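Local structure of nucleoside diphosphate kinase (Encephalitozoon cuniculi, 3MPD) at residues M11-A16 and T51-L56; S23-R28 and N116-S121; K32-A37 and V85-K90; G72-M77 and K132-D137. The protein catalyses transfer of the ATP gamma-phosphate to nucleoside diphosphates, probably through a phosphohistidine intermediate, to supply nucleoside triphosphates other than ATP. One frame throughout, in Å; residues are numbered along the deposited sequence. Where two conformers were deposited one is given.

All four contacts hang on the one antiparallel sheet. Contacts 1 and 4 lie on the face carrying helices 46-52 and 124-134, and M11 and H52 of contact 1 touch V74 and W134 of contact 4. Contacts 2 and 3 occupy the other face, with helices 22-32 and 84-92. Contacts 2, 3 and 4 all reach the second subunit. Contacts 2 and 4 are buried and apolar; contact 3 runs from core to surface, ending on a lysine chain. Only contact 1 has polar chemistry between its own segments, through a water, and it meets contact 2 at the active site, where K13 and N116 are hydrogen-bonded and H52 packs on H119.

Contact 1: M11-A16 and T51-L56; sequences MIKPDA and THYSHL
M11-A16 and T51-L56 keep their backbones well apart, the closest alpha carbons being M11 CA and H52 CA at 11.5 Å, so long side chains do all the bridging. This is the active-site side of the ferredoxin-like alpha/beta sandwich: strand 7-12 ends here and turns at K13, the N-cap position of helix 14-18, while T51-L56 comes off the end of helix 46-52. M11 runs straight out, with chi1 and chi2 both near 180°, and then turns at the sulfur (chi3 55°). That last bend sets the methyl over one face of the H52 imidazole, with M11 CE 4.2 Å from H52 CE1. H52 in turn lies edge-to-face with H119, the phosphohistidine residue by similarity, and M11 is also hydrogen-bonded to H119 through the backbone of the neighbouring strand. Y53 folds back under its neighbour, and H52 CD2 hovers over the centre of the phenol ring, 3.2 Å above its plane. The phenol reaches toward K13, a probable ATP-binding residue whose extended chain crosses the tyrosine end with K13 CE 3.8 Å from Y53 OH. The ammonium has a direct hydrogen bond to N116 OD1 and also donates to a water 3.1 Å from K13 NZ. That same water lies in the plane of the phenol ring, at its edge, and is hydrogen-bonded to Y53 OH at 2.6 Å.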
loop_
_atom_site.group_PDB
_atom_site.type_symbol
_atom_site.label_atom_id
_atom_site.label_comp_id
_atom_site.label_asym_id
_atom_site.label_seq_id
_atom_site.Cartn_x
_atom_site.Cartn_y
_atom_site.Cartn_z
ATOM N N MET A 11 -6.636 -8.568 0.823
ATOM C CA MET A 11 -6.928 -7.649 1.908
ATOM C C MET A 11 -6.197 -8.081 3.159
ATOM O O MET A 11 -6.381 -9.216 3.639
ATOM C CB MET A 11 -8.448 -7.587 2.132
ATOM C CG MET A 11 -8.890 -6.697 3.276
ATOM S SD MET A 11 -10.705 -6.581 3.345
ATOM C CE MET A 11 -11.219 -8.300 3.427
ATOM N N ILE A 12 -5.368 -7.182 3.684
ATOM C CA ILE A 12 -4.685 -7.436 4.953
ATOM C C ILE A 12 -5.673 -7.178 6.088
ATOM O O ILE A 12 -6.224 -6.060 6.191
ATOM C CB ILE A 12 -3.425 -6.565 5.136
ATOM C CG1 ILE A 12 -2.477 -6.749 3.946
ATOM C CG2 ILE A 12 -2.741 -6.851 6.531
ATOM C CD1 ILE A 12 -1.144 -5.953 4.080
ATOM N N LYS A 13 -5.869 -8.199 6.932
ATOM C CA LYS A 13 -6.906 -8.170 7.987
ATOM C C LYS A 13 -6.443 -7.286 9.142
ATOM O O LYS A 13 -5.226 -7.087 9.310
ATOM C CB LYS A 13 -7.205 -9.608 8.468
ATOM C CG LYS A 13 -7.752 -10.503 7.341
ATOM C CD LYS A 13 -8.401 -11.778 7.874
ATOM C CE LYS A 13 -9.166 -12.468 6.735
ATOM N NZ LYS A 13 -9.497 -13.857 7.164
ATOM N N PRO A 14 -7.390 -6.766 9.947
ATOM C CA PRO A 14 -7.078 -5.693 10.902
ATOM C C PRO A 14 -5.935 -6.010 11.866
ATOM O O PRO A 14 -5.128 -5.146 12.147
ATOM C CB PRO A 14 -8.401 -5.528 11.697
ATOM C CG PRO A 14 -9.460 -6.011 10.768
ATOM C CD PRO A 14 -8.826 -7.158 10.016
ATOM N N ASP A 15 -5.885 -7.241 12.380
ATOM C CA ASP A 15 -4.842 -7.622 13.312
ATOM C C ASP A 15 -3.434 -7.687 12.712
ATOM O O ASP A 15 -2.454 -7.412 13.414
ATOM C CB ASP A 15 -5.195 -8.929 14.035
ATOM C CG ASP A 15 -6.428 -8.779 14.901
ATOM O OD1 ASP A 15 -6.459 -7.847 15.738
ATOM O OD2 ASP A 15 -7.377 -9.565 14.728
ATOM N N ALA A 16 -3.349 -8.002 11.427
ATOM C CA ALA A 16 -2.061 -8.055 10.755
ATOM C C ALA A 16 -1.521 -6.645 10.559
ATOM O O ALA A 16 -0.306 -6.439 10.601
ATOM C CB ALA A 16 -2.171 -8.795 9.404
ATOM N N THR A 51 -21.839 -8.816 2.792
ATOM C CA THR A 51 -21.856 -9.071 1.346
ATOM C C THR A 51 -20.607 -9.851 0.919
ATOM O O THR A 51 -20.711 -10.858 0.222
ATOM C CB THR A 51 -21.924 -7.761 0.552
ATOM O OG1 THR A 51 -23.020 -6.991 1.038
ATOM C CG2 THR A 51 -22.089 -8.028 -0.954
ATOM N N HIS A 52 -19.434 -9.365 1.328
ATOM C CA HIS A 52 -18.148 -10.053 1.073
ATOM C C HIS A 52 -18.200 -11.528 1.482
ATOM O O HIS A 52 -17.771 -12.402 0.725
ATOM C CB HIS A 52 -16.993 -9.337 1.786
ATOM C CG HIS A 52 -15.645 -9.955 1.534
ATOM N ND1 HIS A 52 -14.766 -9.474 0.583
ATOM C CD2 HIS A 52 -15.029 -11.013 2.112
ATOM C CE1 HIS A 52 -13.668 -10.212 0.589
ATOM N NE2 HIS A 52 -13.805 -11.157 1.504
ATOM N N TYR A 53 -18.750 -11.796 2.663
ATOM C CA TYR A 53 -18.804 -13.160 3.193
ATOM C C TYR A 53 -20.197 -13.815 3.119
ATOM O O TYR A 53 -20.501 -14.689 3.941
ATOM C CB TYR A 53 -18.250 -13.204 4.637
ATOM C CG TYR A 53 -16.746 -12.950 4.749
ATOM C CD1 TYR A 53 -15.806 -13.870 4.235
ATOM C CD2 TYR A 53 -16.258 -11.784 5.357
ATOM C CE1 TYR A 53 -14.403 -13.640 4.336
ATOM C CE2 TYR A 53 -14.856 -11.543 5.464
ATOM C CZ TYR A 53 -13.946 -12.473 4.954
ATOM O OH TYR A 53 -12.587 -12.210 5.049
ATOM N N SER A 54 -21.016 -13.428 2.130
ATOM C CA SER A 54 -22.396 -13.949 2.003
ATOM C C SER A 54 -22.463 -15.475 1.893
ATOM O O SER A 54 -23.385 -16.106 2.421
ATOM C CB SER A 54 -23.144 -13.293 0.839
ATOM O OG SER A 54 -22.439 -13.485 -0.372
ATOM N N HIS A 55 -21.464 -16.061 1.232
ATOM C CA HIS A 55 -21.339 -17.524 1.138
ATOM C C HIS A 55 -21.126 -18.205 2.506
ATOM O O HIS A 55 -21.304 -19.414 2.631
ATOM C CB HIS A 55 -20.237 -17.930 0.131
ATOM C CG HIS A 55 -18.863 -17.399 0.460
ATOM N ND1 HIS A 55 -18.511 -16.073 0.294
ATOM C CD2 HIS A 55 -17.747 -18.029 0.905
ATOM C CE1 HIS A 55 -17.243 -15.908 0.640
ATOM N NE2 HIS A 55 -16.756 -17.081 1.011
ATOM N N LEU A 56 -20.758 -17.421 3.519
ATOM C CA LEU A 56 -20.552 -17.948 4.865
ATOM C C LEU A 56 -21.749 -17.718 5.785
ATOM O O LEU A 56 -21.706 -18.150 6.929
ATOM C CB LEU A 56 -19.272 -17.372 5.518
ATOM C CG LEU A 56 -17.926 -17.427 4.770
ATOM C CD1 LEU A 56 -16.770 -16.878 5.629
ATOM C CD2 LEU A 56 -17.597 -18.838 4.284
HETATM O O HOH W 1 -11.127 -14.328 4.607
#

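Contact 2: S23-R28 and N116-S121; sequences SRIIQR and NIIHGS
The short strand 118-120, which carries the probable phosphohistidine H119, and the turn leading into it are backed by helix 22-32 through one side chain, I25, which touches I117 and I118. The two branches of I25 divide the work. Its CD1 reaches I117, where I25 CD1 and I117 CG2 meet at 3.6 Å with the two chains crossing at a slant. Its CG2 goes to the next residue, 3.8 Å from I118 CD1, and here the side chains run past one another in opposite directions. I118 is stretched out, chi1 -170° putting CG1 opposite the backbone N, which carries its CD1 methyl down to the helix. In the ferredoxin-like fold 118-120 is an edge strand of the sheet within this chain, next to strand 7-12, and I118 faces the helix, while H119 faces H52 and Y53 on the other side of the strand. I117 has a positive phi (85°), and the weak bond from I118 N back to N116 O, 2.9 Å, closes a classic gamma turn just before the strand. R106, also a probable ATP ligand, holds this turn by donating to N116 O and I118 O. On the helix, I26 packs on its counterpart I26 of the second subunit.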
loop_
_atom_site.group_PDB
_atom_site.type_symbol
_atom_site.label_atom_id
_atom_site.label_comp_id
_atom_site.label_asym_id
_atom_site.label_seq_id
_atom_site.Cartn_x
_atom_site.Cartn_y
_atom_site.Cartn_z
ATOM N N SER A 23 4.704 -4.637 5.258
ATOM C CA SER A 23 5.811 -4.739 4.274
ATOM C C SER A 23 6.151 -6.188 3.955
ATOM O O SER A 23 6.475 -6.501 2.813
ATOM C CB SER A 23 7.095 -4.004 4.697
ATOM O OG SER A 23 7.681 -4.628 5.825
ATOM N N ARG A 24 6.076 -7.051 4.968
ATOM C CA ARG A 24 6.375 -8.477 4.804
ATOM C C ARG A 24 5.367 -9.181 3.891
ATOM O O ARG A 24 5.703 -10.098 3.150
ATOM C CB ARG A 24 6.450 -9.174 6.184
ATOM C CG ARG A 24 7.866 -8.990 6.811
ATOM C CD ARG A 24 7.920 -9.370 8.297
ATOM N NE ARG A 24 7.269 -8.385 9.173
ATOM C CZ ARG A 24 7.239 -8.474 10.518
ATOM N NH1 ARG A 24 7.824 -9.508 11.143
ATOM N NH2 ARG A 24 6.635 -7.533 11.249
ATOM N N ILE A 25 4.117 -8.787 3.998
ATOM C CA ILE A 25 3.059 -9.334 3.145
ATOM C C ILE A 25 3.222 -8.812 1.687
ATOM O O ILE A 25 3.188 -9.575 0.739
ATOM C CB ILE A 25 1.689 -8.945 3.726
ATOM C CG1 ILE A 25 1.372 -9.808 4.976
ATOM C CG2 ILE A 25 0.587 -9.051 2.657
ATOM C CD1 ILE A 25 0.272 -9.177 5.876
ATOM N N ILE A 26 3.399 -7.523 1.516
ATOM C CA ILE A 26 3.525 -6.970 0.170
ATOM C C ILE A 26 4.761 -7.541 -0.544
ATOM O O ILE A 26 4.729 -7.781 -1.759
ATOM C CB ILE A 26 3.548 -5.426 0.228
ATOM C CG1 ILE A 26 2.133 -4.916 0.641
ATOM C CG2 ILE A 26 4.006 -4.834 -1.144
ATOM C CD1 ILE A 26 2.051 -3.373 0.748
ATOM N N GLN A 27 5.850 -7.741 0.195
ATOM C CA GLN A 27 7.050 -8.365 -0.385
ATOM C C GLN A 27 6.734 -9.682 -1.105
ATOM O O GLN A 27 7.301 -9.936 -2.180
ATOM C CB GLN A 27 8.124 -8.626 0.695
ATOM C CG GLN A 27 9.452 -9.204 0.174
ATOM C CD GLN A 27 10.455 -9.567 1.345
ATOM O OE1 GLN A 27 10.390 -9.021 2.436
ATOM N NE2 GLN A 27 11.336 -10.489 1.092
ATOM N N ARG A 28 5.871 -10.524 -0.518
ATOM C CA ARG A 28 5.591 -11.846 -1.123
ATOM C C ARG A 28 4.986 -11.672 -2.522
ATOM O O ARG A 28 5.343 -12.396 -3.449
ATOM C CB ARG A 28 4.655 -12.723 -0.285
ATOM C CG ARG A 28 4.972 -12.817 1.223
ATOM C CD ARG A 28 6.277 -13.540 1.431
ATOM N NE ARG A 28 6.579 -13.766 2.858
ATOM C CZ ARG A 28 6.271 -14.851 3.571
ATOM N NH1 ARG A 28 5.583 -15.849 3.042
ATOM N NH2 ARG A 28 6.695 -14.941 4.828
ATOM N N ASN A 116 -6.127 -15.053 10.530
ATOM C CA ASN A 116 -5.222 -15.707 9.604
ATOM C C ASN A 116 -4.677 -14.692 8.577
ATOM O O ASN A 116 -4.478 -15.047 7.445
ATOM C CB ASN A 116 -5.893 -16.907 8.952
ATOM C CG ASN A 116 -7.081 -16.529 8.081
ATOM O OD1 ASN A 116 -7.515 -15.367 8.019
ATOM N ND2 ASN A 116 -7.602 -17.523 7.376
ATOM N N ILE A 117 -4.504 -13.440 9.016
ATOM C CA ILE A 117 -3.567 -12.428 8.437
ATOM C C ILE A 117 -4.128 -11.635 7.251
ATOM O O ILE A 117 -3.865 -10.432 7.113
ATOM C CB ILE A 117 -2.196 -13.048 8.001
ATOM C CG1 ILE A 117 -1.570 -13.906 9.118
ATOM C CG2 ILE A 117 -1.223 -11.957 7.504
ATOM C CD1 ILE A 117 -1.326 -13.124 10.445
ATOM N N ILE A 118 -4.824 -12.336 6.352
ATOM C CA ILE A 118 -5.030 -11.837 5.004
ATOM C C ILE A 118 -6.195 -12.592 4.359
ATOM O O ILE A 118 -6.494 -13.757 4.713
ATOM C CB ILE A 118 -3.695 -12.010 4.141
ATOM C CG1 ILE A 118 -3.752 -11.285 2.798
ATOM C CG2 ILE A 118 -3.320 -13.496 3.967
ATOM C CD1 ILE A 118 -2.344 -11.376 2.037
ATOM N N HIS A 119 -6.886 -11.918 3.448
ATOM C CA HIS A 119 -7.851 -12.565 2.593
ATOM C C HIS A 119 -7.343 -12.494 1.165
ATOM O O HIS A 119 -6.879 -11.431 0.743
ATOM C CB HIS A 119 -9.168 -11.788 2.642
ATOM C CG HIS A 119 -10.076 -12.121 1.506
ATOM N ND1 HIS A 119 -10.927 -13.206 1.530
ATOM C CD2 HIS A 119 -10.243 -11.533 0.296
ATOM C CE1 HIS A 119 -11.581 -13.274 0.386
ATOM N NE2 HIS A 119 -11.191 -12.264 -0.377
ATOM N N GLY A 120 -7.459 -13.581 0.391
ATOM C CA GLY A 120 -7.250 -13.471 -1.061
ATOM C C GLY A 120 -8.409 -14.135 -1.774
ATOM O O GLY A 120 -8.923 -15.141 -1.283
ATOM N N SER A 121 -8.832 -13.594 -2.925
ATOM C CA SER A 121 -9.953 -14.201 -3.667
ATOM C C SER A 121 -9.734 -15.693 -3.953
ATOM O O SER A 121 -8.617 -16.120 -4.177
ATOM C CB SER A 121 -10.198 -13.469 -4.998
ATOM O OG SER A 121 -10.328 -12.080 -4.795
#

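Contact 3: K32-A37 and V85-K90; sequences KGLYLA and VSIGRK
With chi1 at -76°, I87 swings its CG2 branch to the position opposite the backbone N, and that single methyl receives both K32 and L34 from the other segment. K32 gets there by a kink: its chain bends at chi2 (57°), which lays the methylenes across the isoleucine, with K32 CG 3.6 Å and K32 CE 4.0 Å from I87 CG2. The ammonium end carries on past the methyl at the exposed border of the contact. L34 approaches the same methyl from the sheet side, running past the isoleucine in the opposite direction, its CD1 3.8 Å from I87 CG2, and it also packs on W79 of the neighbouring strand 74-80. Between the two, G33 ends helix 22-32 in a Schellman motif with phi 109°, and this reversal lets K32 and L34 face I87 together. The turn is covered by the second subunit, where R20 of that chain hydrogen-bonds to L34 O. The contact thus ties the turn between helix 22-32 and strand 35-42 to helix 84-92; helices 22-32 and 84-92 share one face of the sheet, as the two crossover helices of the ferredoxin-like alpha/beta sandwich.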
loop_
_atom_site.group_PDB
_atom_site.type_symbol
_atom_site.label_atom_id
_atom_site.label_comp_id
_atom_site.label_asym_id
_atom_site.label_seq_id
_atom_site.Cartn_x
_atom_site.Cartn_y
_atom_site.Cartn_z
ATOM N N LYS A 32 7.045 -12.078 -6.235
ATOM C CA LYS A 32 6.491 -13.110 -7.110
ATOM C C LYS A 32 6.215 -12.589 -8.545
ATOM O O LYS A 32 6.045 -13.390 -9.475
ATOM C CB LYS A 32 5.203 -13.681 -6.512
ATOM C CG LYS A 32 4.577 -14.881 -7.290
ATOM C CD LYS A 32 5.527 -16.089 -7.469
ATOM C CE LYS A 32 4.721 -17.358 -7.803
ATOM N NZ LYS A 32 5.599 -18.558 -8.008
ATOM N N GLY A 33 6.159 -11.270 -8.718
ATOM C CA GLY A 33 6.051 -10.661 -10.041
ATOM C C GLY A 33 4.698 -10.027 -10.350
ATOM O O GLY A 33 4.487 -9.531 -11.467
ATOM N N LEU A 34 3.768 -10.067 -9.383
ATOM C CA LEU A 34 2.442 -9.508 -9.599
ATOM C C LEU A 34 2.517 -7.982 -9.602
ATOM O O LEU A 34 3.465 -7.384 -9.075
ATOM C CB LEU A 34 1.439 -10.023 -8.555
ATOM C CG LEU A 34 1.084 -11.517 -8.706
ATOM C CD1 LEU A 34 0.285 -12.009 -7.495
ATOM C CD2 LEU A 34 0.331 -11.807 -10.079
ATOM N N TYR A 35 1.517 -7.362 -10.197
ATOM C CA TYR A 35 1.501 -5.914 -10.315
ATOM C C TYR A 35 0.451 -5.311 -9.415
ATOM O O TYR A 35 -0.733 -5.597 -9.587
ATOM C CB TYR A 35 1.209 -5.503 -11.773
ATOM C CG TYR A 35 2.275 -5.978 -12.736
ATOM C CD1 TYR A 35 3.483 -5.279 -12.861
ATOM C CD2 TYR A 35 2.075 -7.119 -13.527
ATOM C CE1 TYR A 35 4.460 -5.695 -13.727
ATOM C CE2 TYR A 35 3.053 -7.552 -14.421
ATOM C CZ TYR A 35 4.250 -6.836 -14.505
ATOM O OH TYR A 35 5.220 -7.218 -15.390
ATOM N N LEU A 36 0.866 -4.456 -8.481
ATOM C CA LEU A 36 -0.101 -3.708 -7.677
ATOM C C LEU A 36 -0.872 -2.713 -8.547
ATOM O O LEU A 36 -0.249 -1.926 -9.277
ATOM C CB LEU A 36 0.619 -2.979 -6.534
ATOM C CG LEU A 36 -0.271 -2.193 -5.573
ATOM C CD1 LEU A 36 -1.195 -3.170 -4.822
ATOM C CD2 LEU A 36 0.553 -1.356 -4.599
ATOM N N ALA A 37 -2.210 -2.755 -8.487
ATOM C CA ALA A 37 -3.082 -1.845 -9.294
ATOM C C ALA A 37 -4.029 -0.955 -8.488
ATOM O O ALA A 37 -4.545 0.045 -9.008
ATOM C CB ALA A 37 -3.916 -2.640 -10.360
ATOM N N VAL A 85 -4.994 -15.167 -9.391
ATOM C CA VAL A 85 -5.817 -15.703 -8.295
ATOM C C VAL A 85 -5.196 -16.922 -7.633
ATOM O O VAL A 85 -5.086 -16.990 -6.404
ATOM C CB VAL A 85 -7.282 -16.033 -8.733
ATOM C CG1 VAL A 85 -8.038 -16.743 -7.597
ATOM C CG2 VAL A 85 -8.019 -14.749 -9.117
ATOM N N SER A 86 -4.853 -17.914 -8.440
ATOM C CA SER A 86 -4.200 -19.130 -7.960
ATOM C C SER A 86 -2.852 -18.789 -7.320
ATOM O O SER A 86 -2.480 -19.332 -6.286
ATOM C CB SER A 86 -4.013 -20.095 -9.132
ATOM O OG SER A 86 -3.572 -21.352 -8.678
ATOM N N ILE A 87 -2.118 -17.866 -7.936
ATOM C CA ILE A 87 -0.808 -17.456 -7.375
ATOM C C ILE A 87 -1.025 -16.873 -5.973
ATOM O O ILE A 87 -0.375 -17.288 -5.012
ATOM C CB ILE A 87 -0.007 -16.478 -8.290
ATOM C CG1 ILE A 87 0.636 -17.246 -9.471
ATOM C CG2 ILE A 87 1.082 -15.727 -7.442
ATOM C CD1 ILE A 87 1.282 -16.315 -10.580
ATOM N N GLY A 88 -1.970 -15.948 -5.829
ATOM C CA GLY A 88 -2.229 -15.382 -4.480
ATOM C C GLY A 88 -2.622 -16.430 -3.431
ATOM O O GLY A 88 -2.108 -16.418 -2.317
ATOM N N ARG A 89 -3.538 -17.339 -3.780
ATOM C CA ARG A 89 -3.951 -18.412 -2.861
ATOM C C ARG A 89 -2.729 -19.235 -2.402
ATOM O O ARG A 89 -2.626 -19.618 -1.222
ATOM C CB ARG A 89 -4.934 -19.346 -3.527
ATOM C CG ARG A 89 -6.357 -18.761 -3.700
ATOM C CD ARG A 89 -7.219 -19.651 -4.621
ATOM N NE ARG A 89 -7.439 -21.019 -4.119
ATOM C CZ ARG A 89 -8.236 -21.345 -3.094
ATOM N NH1 ARG A 89 -8.887 -20.407 -2.402
ATOM N NH2 ARG A 89 -8.369 -22.617 -2.739
ATOM N N LYS A 90 -1.825 -19.524 -3.338
ATOM C CA LYS A 90 -0.634 -20.324 -2.985
ATOM C C LYS A 90 0.311 -19.559 -2.049
ATOM O O LYS A 90 0.886 -20.145 -1.122
ATOM C CB LYS A 90 0.131 -20.764 -4.227
ATOM C CG LYS A 90 1.361 -21.619 -3.910
ATOM C CD LYS A 90 1.580 -22.622 -5.005
ATOM C CE LYS A 90 2.520 -23.729 -4.514
ATOM N NZ LYS A 90 2.924 -24.646 -5.596
#

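Contact 4: G72-M77 and K132-D137; sequences GMVLAM and KLWIGD
W134 lays its six-membered ring near V74, with V74 CG2 4.4 Å from W134 CZ3 in an oblique, loose approach. A76 CA and W134 CA are 7.4 Å apart, a close approach for strand 74-80 and the end of helix 124-134, consistent with the small A76 side chain. I135 fills in over that small residue. Its chain folds twice, chi1 -54° and chi2 -69°, which turns the CD1 methyl down onto the strand, 4.1 Å from A76 CB and 4.2 Å from A76 O. V74 and A76, two residues apart, point to the same face of the sheet, so W134 and I135 meet successive positions along one strand.

The indole is held by more than V74. Its ring is stacked with that of F9 and touches M11, both on the neighbouring strand 7-12, and its single polar atom, NE1, is hydrogen-bonded to H52 ND1. This makes W134 a second-shell residue behind the probable phosphohistidine H119, by way of H52. I135 also reaches A38 on strand 35-42, so W134 and I135 together touch three adjacent strands. Such cover of the sheet by a helix that follows the active-site strand belongs to the nucleoside diphosphate kinase elaboration of the ferredoxin-like fold, on the face opposite helices 22-32 and 84-92.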
loop_
_atom_site.group_PDB
_atom_site.type_symbol
_atom_site.label_atom_id
_atom_site.label_comp_id
_atom_site.label_asym_id
_atom_site.label_seq_id
_atom_site.Cartn_x
_atom_site.Cartn_y
_atom_site.Cartn_z
ATOM N N GLY A 72 -10.818 -2.948 13.121
ATOM C CA GLY A 72 -9.839 -1.957 12.713
ATOM C C GLY A 72 -9.635 -1.849 11.220
ATOM O O GLY A 72 -10.270 -2.558 10.433
ATOM N N MET A 73 -8.746 -0.927 10.854
ATOM C CA MET A 73 -8.425 -0.627 9.467
ATOM C C MET A 73 -7.870 -1.865 8.769
ATOM O O MET A 73 -7.092 -2.640 9.375
ATOM C CB MET A 73 -7.388 0.489 9.448
ATOM C CG MET A 73 -7.229 1.241 8.138
ATOM S SD MET A 73 -5.782 2.299 8.308
ATOM C CE MET A 73 -4.473 1.174 7.827
ATOM N N VAL A 74 -8.281 -2.053 7.510
ATOM C CA VAL A 74 -7.731 -3.091 6.644
ATOM C C VAL A 74 -7.010 -2.375 5.513
ATOM O O VAL A 74 -7.319 -1.216 5.236
ATOM C CB VAL A 74 -8.828 -4.055 6.039
ATOM C CG1 VAL A 74 -9.518 -4.875 7.136
ATOM C CG2 VAL A 74 -9.870 -3.309 5.219
ATOM N N LEU A 75 -6.047 -3.052 4.879
ATOM C CA LEU A 75 -5.464 -2.581 3.612
ATOM C C LEU A 75 -5.954 -3.427 2.437
ATOM O O LEU A 75 -5.552 -4.596 2.279
ATOM C CB LEU A 75 -3.923 -2.533 3.668
ATOM C CG LEU A 75 -3.175 -1.990 2.429
ATOM C CD1 LEU A 75 -3.552 -0.523 2.158
ATOM C CD2 LEU A 75 -1.657 -2.126 2.599
ATOM N N ALA A 76 -6.830 -2.836 1.636
ATOM C CA ALA A 76 -7.435 -3.507 0.495
ATOM C C ALA A 76 -6.636 -3.215 -0.777
ATOM O O ALA A 76 -6.338 -2.048 -1.068
ATOM C CB ALA A 76 -8.876 -3.048 0.324
ATOM N N MET A 77 -6.324 -4.265 -1.539
ATOM C CA MET A 77 -5.481 -4.138 -2.739
ATOM C C MET A 77 -5.995 -4.952 -3.899
ATOM O O MET A 77 -6.651 -5.980 -3.708
ATOM C CB MET A 77 -4.036 -4.659 -2.444
ATOM C CG MET A 77 -3.263 -3.794 -1.477
ATOM S SD MET A 77 -1.768 -4.547 -0.764
ATOM C CE MET A 77 -2.449 -5.680 0.421
ATOM N N LYS A 132 -15.226 -4.838 -7.045
ATOM C CA LYS A 132 -16.326 -3.868 -7.177
ATOM C C LYS A 132 -16.923 -3.488 -5.824
ATOM O O LYS A 132 -17.353 -2.363 -5.624
ATOM C CB LYS A 132 -17.439 -4.383 -8.108
ATOM C CG LYS A 132 -16.994 -4.652 -9.556
ATOM C CD LYS A 132 -18.128 -5.275 -10.382
ATOM C CE LYS A 132 -17.585 -6.321 -11.367
ATOM N NZ LYS A 132 -18.598 -7.411 -11.592
ATOM N N LEU A 133 -16.936 -4.435 -4.896
ATOM C CA LEU A 133 -17.466 -4.193 -3.556
ATOM C C LEU A 133 -16.587 -3.229 -2.748
ATOM O O LEU A 133 -17.085 -2.267 -2.171
ATOM C CB LEU A 133 -17.616 -5.524 -2.817
ATOM C CG LEU A 133 -18.279 -5.508 -1.454
ATOM C CD1 LEU A 133 -19.736 -4.942 -1.508
ATOM C CD2 LEU A 133 -18.223 -6.922 -0.873
ATOM N N TRP A 134 -15.279 -3.481 -2.737
ATOM C CA TRP A 134 -14.353 -2.734 -1.884
ATOM C C TRP A 134 -13.652 -1.536 -2.527
ATOM O O TRP A 134 -13.315 -0.573 -1.831
ATOM C CB TRP A 134 -13.249 -3.673 -1.370
ATOM C CG TRP A 134 -13.712 -4.719 -0.436
ATOM C CD1 TRP A 134 -14.100 -5.993 -0.752
ATOM C CD2 TRP A 134 -13.819 -4.605 0.975
ATOM N NE1 TRP A 134 -14.437 -6.681 0.384
ATOM C CE2 TRP A 134 -14.276 -5.851 1.462
ATOM C CE3 TRP A 134 -13.570 -3.570 1.885
ATOM C CZ2 TRP A 134 -14.474 -6.096 2.815
ATOM C CZ3 TRP A 134 -13.776 -3.803 3.226
ATOM C CH2 TRP A 134 -14.228 -5.062 3.683
ATOM N N ILE A 135 -13.386 -1.624 -3.831
ATOM C CA ILE A 135 -12.535 -0.646 -4.526
ATOM C C ILE A 135 -13.338 0.223 -5.486
ATOM O O ILE A 135 -13.252 1.449 -5.424
ATOM C CB ILE A 135 -11.385 -1.329 -5.325
ATOM C CG1 ILE A 135 -10.574 -2.261 -4.442
ATOM C CG2 ILE A 135 -10.481 -0.284 -5.970
ATOM C CD1 ILE A 135 -9.750 -1.549 -3.392
ATOM N N GLY A 136 -14.102 -0.405 -6.375
ATOM C CA GLY A 136 -14.948 0.335 -7.327
ATOM C C GLY A 136 -14.892 -0.294 -8.704
ATOM O O GLY A 136 -14.208 -1.304 -8.912
ATOM N N ASP A 137 -15.609 0.297 -9.652
ATOM C CA ASP A 137 -15.692 -0.271 -11.004
ATOM C C ASP A 137 -14.673 0.341 -11.960
ATOM O O ASP A 137 -14.637 -0.034 -13.143
ATOM C CB ASP A 137 -17.089 -0.092 -11.618
ATOM C CG ASP A 137 -18.060 0.584 -10.686
ATOM O OD1 ASP A 137 -18.395 -0.006 -9.635
ATOM O OD2 ASP A 137 -18.500 1.706 -11.022
#